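Flavoprotein (Thermotoga maritima, PDB 5V8S) is a flavo-diiron protein, probably an oxidoreductase that binds FMN and transfers electrons to its mu-oxo-diiron centre. Local coordinates at residues Y171-G184 and L228-G241. The protein carries 1 engineered substitution. Sequence-based numbering, arbitrary orientation.
Sequences YLDGILFSCDVGGG and LSSLKIKALLPGHG. With FEO (mu-oxo-diiron), chain C.
L176 and L237 join strands 175-179 and 235-238 in parallel: L176 N donates to A235 O, L237 N to L176 O (2.8 Å) and S178 N to L237 O. Further along, C179 O accepts G239 N at 2.7 Å, and a water links C179 N to L237 O.

Apolar side chains pack on both faces. L237 CD2 lies against F177 CE2 (3.5 Å) and I175 CG2, on the side meeting strand 50-59; on the other, L176 CD2 meets L228 CD1 at 3.8 Å. S178 OG, which donates to V181 O at 2.6 Å, also touches L236 CD2.

Away from the metals, the Y171 ring carries L231 CD2 over the centre of one face, a CH-pi contact, while its OH donates to K232 O (2.7 Å). With CG anti to the backbone N (chi1 179°), the ring slides beneath L231 in the opposite direction.

The loops after the two strands each bring a metal ligand, as in the metallo-beta-lactamase fold. D180 bridges both irons, OD2 to FE1 and OD1 to FE2 (2.1 Å), and H240 NE2 binds FE2 at 2.2 Å, its ND1 held by S51 O. H97, E99, D101, H163 and the engineered D102 complete this diiron site.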
loop_
_atom_site.group_PDB
_atom_site.type_symbol
_atom_site.label_atom_id
_atom_site.label_comp_id
_atom_site.label_asym_id
_atom_site.label_seq_id
_atom_site.Cartn_x
_atom_site.Cartn_y
_atom_site.Cartn_z
ATOM N N TYR A 171 -21.653 32.275 -2.627
ATOM C CA TYR A 171 -22.915 32.426 -1.904
ATOM C C TYR A 171 -23.857 33.288 -2.728
ATOM O O TYR A 171 -23.520 34.422 -3.063
ATOM C CB TYR A 171 -22.633 33.105 -0.573
ATOM C CG TYR A 171 -23.842 33.354 0.289
ATOM C CD1 TYR A 171 -24.374 32.336 1.060
ATOM C CD2 TYR A 171 -24.444 34.613 0.360
ATOM C CE1 TYR A 171 -25.469 32.546 1.875
ATOM C CE2 TYR A 171 -25.555 34.830 1.168
ATOM C CZ TYR A 171 -26.066 33.796 1.922
ATOM O OH TYR A 171 -27.162 34.012 2.740
ATOM N N LEU A 172 -25.029 32.751 -3.049
ATOM C CA LEU A 172 -26.031 33.423 -3.875
ATOM C C LEU A 172 -27.359 33.392 -3.122
ATOM O O LEU A 172 -28.099 32.411 -3.224
ATOM C CB LEU A 172 -26.160 32.699 -5.205
ATOM C CG LEU A 172 -27.228 33.261 -6.139
ATOM C CD1 LEU A 172 -26.933 34.704 -6.521
ATOM C CD2 LEU A 172 -27.351 32.371 -7.360
ATOM N N ASP A 173 -27.651 34.446 -2.366
ATOM C CA ASP A 173 -28.941 34.588 -1.670
ATOM C C ASP A 173 -29.324 33.340 -0.870
ATOM O O ASP A 173 -30.459 32.861 -0.927
ATOM C CB ASP A 173 -30.055 34.937 -2.654
ATOM C CG ASP A 173 -29.912 36.318 -3.248
ATOM O OD1 ASP A 173 -29.200 37.171 -2.678
ATOM O OD2 ASP A 173 -30.541 36.546 -4.295
ATOM N N GLY A 174 -28.377 32.817 -0.108
ATOM C CA GLY A 174 -28.650 31.686 0.755
ATOM C C GLY A 174 -28.239 30.355 0.175
ATOM O O GLY A 174 -28.178 29.356 0.907
ATOM N N ILE A 175 -27.941 30.309 -1.119
ATOM C CA ILE A 175 -27.521 29.079 -1.782
ATOM C C ILE A 175 -26.005 29.094 -1.870
ATOM O O ILE A 175 -25.426 30.028 -2.429
ATOM C CB ILE A 175 -28.154 28.972 -3.174
ATOM C CG1 ILE A 175 -29.681 28.979 -3.040
ATOM C CG2 ILE A 175 -27.648 27.730 -3.909
ATOM C CD1 ILE A 175 -30.408 29.036 -4.363
ATOM N N LEU A 176 -25.351 28.065 -1.333
ATOM C CA LEU A 176 -23.895 28.012 -1.297
ATOM C C LEU A 176 -23.405 26.963 -2.293
ATOM O O LEU A 176 -23.723 25.774 -2.159
ATOM C CB LEU A 176 -23.417 27.666 0.117
ATOM C CG LEU A 176 -21.927 27.900 0.379
ATOM C CD1 LEU A 176 -21.648 29.387 0.519
ATOM C CD2 LEU A 176 -21.476 27.160 1.618
ATOM N N PHE A 177 -22.646 27.407 -3.293
ATOM C CA PHE A 177 -21.965 26.517 -4.229
ATOM C C PHE A 177 -20.567 26.305 -3.665
ATOM O O PHE A 177 -19.752 27.231 -3.644
ATOM C CB PHE A 177 -21.900 27.149 -5.622
ATOM C CG PHE A 177 -23.244 27.463 -6.220
ATOM C CD1 PHE A 177 -23.848 28.693 -6.001
ATOM C CD2 PHE A 177 -23.885 26.547 -7.042
ATOM C CE1 PHE A 177 -25.083 28.995 -6.582
ATOM C CE2 PHE A 177 -25.109 26.847 -7.635
ATOM C CZ PHE A 177 -25.707 28.068 -7.401
ATOM N N SER A 178 -20.306 25.107 -3.149
ATOM C CA SER A 178 -19.181 24.915 -2.255
ATOM C C SER A 178 -18.110 23.978 -2.789
ATOM O O SER A 178 -17.112 23.765 -2.099
ATOM C CB SER A 178 -19.683 24.390 -0.906
ATOM O OG SER A 178 -20.469 23.236 -1.086
ATOM N N CYS A 179 -18.295 23.399 -3.973
ATOM C CA CYS A 179 -17.322 22.495 -4.581
ATOM C C CYS A 179 -16.902 21.373 -3.621
ATOM O O CYS A 179 -17.757 20.613 -3.190
ATOM C CB CYS A 179 -16.139 23.253 -5.182
ATOM S SG CYS A 179 -15.318 22.280 -6.458
ATOM N N ASP A 180 -15.623 21.239 -3.249
ATOM C CA ASP A 180 -15.240 20.110 -2.388
ATOM C C ASP A 180 -15.786 20.224 -0.979
ATOM O O ASP A 180 -15.907 19.195 -0.296
ATOM C CB ASP A 180 -13.724 19.977 -2.246
ATOM C CG ASP A 180 -13.035 19.446 -3.502
ATOM O OD1 ASP A 180 -13.732 19.041 -4.457
ATOM O OD2 ASP A 180 -11.787 19.454 -3.539
ATOM N N VAL A 181 -16.101 21.431 -0.525
ATOM C CA VAL A 181 -16.598 21.641 0.827
ATOM C C VAL A 181 -18.029 21.115 0.876
ATOM O O VAL A 181 -18.929 21.661 0.236
ATOM C CB VAL A 181 -16.518 23.120 1.221
ATOM C CG1 VAL A 181 -17.084 23.329 2.619
ATOM C CG2 VAL A 181 -15.079 23.619 1.143
ATOM N N GLY A 182 -18.246 20.045 1.625
ATOM C CA GLY A 182 -19.548 19.413 1.682
ATOM C C GLY A 182 -19.716 18.242 0.745
ATOM O O GLY A 182 -20.815 17.667 0.680
ATOM N N GLY A 183 -18.652 17.834 0.054
ATOM C CA GLY A 183 -18.730 16.685 -0.816
ATOM C C GLY A 183 -18.659 15.366 -0.068
ATOM O O GLY A 183 -18.372 15.312 1.118
ATOM N N GLY A 184 -18.929 14.305 -0.813
ATOM C CA GLY A 184 -18.760 12.949 -0.325
ATOM C C GLY A 184 -18.571 12.012 -1.498
ATOM O O GLY A 184 -18.879 12.353 -2.643
ATOM N N LEU A 228 -18.506 30.691 7.681
ATOM C CA LEU A 228 -19.798 30.581 7.029
ATOM C C LEU A 228 -20.958 30.735 8.004
ATOM O O LEU A 228 -22.092 30.959 7.562
ATOM C CB LEU A 228 -19.881 29.246 6.276
ATOM C CG LEU A 228 -18.856 29.091 5.137
ATOM C CD1 LEU A 228 -18.981 27.738 4.473
ATOM C CD2 LEU A 228 -19.022 30.187 4.101
ATOM N N SER A 229 -20.698 30.670 9.313
ATOM C CA SER A 229 -21.783 30.686 10.287
ATOM C C SER A 229 -22.482 32.036 10.356
ATOM O O SER A 229 -23.578 32.117 10.914
ATOM C CB SER A 229 -21.259 30.311 11.675
ATOM O OG SER A 229 -20.498 31.365 12.230
ATOM N N SER A 230 -21.873 33.094 9.826
ATOM C CA SER A 230 -22.522 34.400 9.781
ATOM C C SER A 230 -23.430 34.570 8.572
ATOM O O SER A 230 -24.032 35.639 8.412
ATOM C CB SER A 230 -21.471 35.507 9.767
ATOM O OG SER A 230 -20.895 35.629 8.479
ATOM N N LEU A 231 -23.550 33.555 7.727
ATOM C CA LEU A 231 -24.394 33.599 6.549
ATOM C C LEU A 231 -25.590 32.694 6.780
ATOM O O LEU A 231 -25.456 31.616 7.365
ATOM C CB LEU A 231 -23.629 33.094 5.322
ATOM C CG LEU A 231 -22.461 33.966 4.855
ATOM C CD1 LEU A 231 -21.660 33.218 3.799
ATOM C CD2 LEU A 231 -22.949 35.312 4.316
ATOM N N LYS A 232 -26.756 33.130 6.324
ATOM C CA LYS A 232 -27.934 32.276 6.347
ATOM C C LYS A 232 -27.823 31.307 5.180
ATOM O O LYS A 232 -27.830 31.723 4.019
ATOM C CB LYS A 232 -29.202 33.123 6.250
ATOM C CG LYS A 232 -30.475 32.316 6.007
ATOM C CD LYS A 232 -30.711 31.252 7.077
ATOM C CE LYS A 232 -31.891 30.349 6.703
ATOM N NZ LYS A 232 -32.095 29.228 7.660
ATOM N N ILE A 233 -27.683 30.020 5.475
ATOM C CA ILE A 233 -27.523 29.010 4.434
ATOM C C ILE A 233 -28.843 28.271 4.291
ATOM O O ILE A 233 -29.292 27.588 5.222
ATOM C CB ILE A 233 -26.360 28.053 4.735
ATOM C CG1 ILE A 233 -25.039 28.829 4.785
ATOM C CG2 ILE A 233 -26.303 26.971 3.670
ATOM C CD1 ILE A 233 -23.839 27.992 5.133
ATOM N N LYS A 234 -29.461 28.391 3.120
ATOM C CA LYS A 234 -30.684 27.660 2.829
ATOM C C LYS A 234 -30.454 26.396 2.005
ATOM O O LYS A 234 -31.304 25.497 2.037
ATOM C CB LYS A 234 -31.736 28.581 2.179
ATOM C CG LYS A 234 -31.637 28.820 0.693
ATOM C CD LYS A 234 -32.808 29.696 0.221
ATOM C CE LYS A 234 -32.842 29.851 -1.301
ATOM N NZ LYS A 234 -33.778 30.917 -1.765
ATOM N N ALA A 235 -29.308 26.269 1.330
ATOM C CA ALA A 235 -28.991 25.087 0.551
ATOM C C ALA A 235 -27.488 25.059 0.359
ATOM O O ALA A 235 -26.837 26.106 0.274
ATOM C CB ALA A 235 -29.705 25.081 -0.803
ATOM N N LEU A 236 -26.941 23.843 0.342
ATOM C CA LEU A 236 -25.529 23.626 0.056
ATOM C C LEU A 236 -25.435 22.709 -1.152
ATOM O O LEU A 236 -25.959 21.587 -1.129
ATOM C CB LEU A 236 -24.807 23.032 1.268
ATOM C CG LEU A 236 -23.284 22.969 1.149
ATOM C CD1 LEU A 236 -22.659 23.124 2.519
ATOM C CD2 LEU A 236 -22.794 21.677 0.502
ATOM N N LEU A 237 -24.761 23.193 -2.202
ATOM C CA LEU A 237 -24.658 22.532 -3.500
ATOM C C LEU A 237 -23.178 22.242 -3.733
ATOM O O LEU A 237 -22.432 23.109 -4.233
ATOM C CB LEU A 237 -25.190 23.442 -4.610
ATOM C CG LEU A 237 -26.711 23.482 -4.836
ATOM C CD1 LEU A 237 -27.488 23.660 -3.545
ATOM C CD2 LEU A 237 -27.058 24.550 -5.852
ATOM N N PRO A 238 -22.702 21.059 -3.360
ATOM C CA PRO A 238 -21.271 20.745 -3.501
ATOM C C PRO A 238 -20.914 20.127 -4.834
ATOM O O PRO A 238 -21.786 19.786 -5.639
ATOM C CB PRO A 238 -21.041 19.720 -2.387
ATOM C CG PRO A 238 -22.346 18.939 -2.399
ATOM C CD PRO A 238 -23.456 19.938 -2.783
ATOM N N GLY A 239 -19.611 19.912 -5.034
ATOM C CA GLY A 239 -19.091 19.361 -6.267
ATOM C C GLY A 239 -19.108 17.862 -6.370
ATOM O O GLY A 239 -18.868 17.337 -7.454
ATOM N N HIS A 240 -19.361 17.175 -5.265
ATOM C CA HIS A 240 -19.392 15.719 -5.241
ATOM C C HIS A 240 -20.500 15.275 -4.308
ATOM O O HIS A 240 -20.601 15.786 -3.197
ATOM C CB HIS A 240 -18.074 15.138 -4.697
ATOM C CG HIS A 240 -16.844 15.652 -5.379
ATOM N ND1 HIS A 240 -16.532 15.366 -6.691
ATOM C CD2 HIS A 240 -15.851 16.445 -4.922
ATOM C CE1 HIS A 240 -15.392 15.951 -7.011
ATOM N NE2 HIS A 240 -14.954 16.605 -5.952
ATOM N N GLY A 241 -21.290 14.295 -4.750
ATOM C CA GLY A 241 -22.308 13.698 -3.891
ATOM C C GLY A 241 -23.630 14.455 -3.889
ATOM O O GLY A 241 -24.009 15.117 -4.855
HETATM FE FE1 FEO C . -10.177 18.925 -4.739
HETATM FE FE2 FEO C . -13.095 17.751 -6.054
HETATM O O FEO C . -11.352 18.452 -6.128
HETATM O O HOH W 1 -26.972 35.879 5.106
HETATM O O HOH W 2 -20.382 23.816 -5.906
HETATM O O HOH W 3 -10.443 16.784 -4.275
HETATM O O HOH W 4 -12.323 16.265 -4.515
#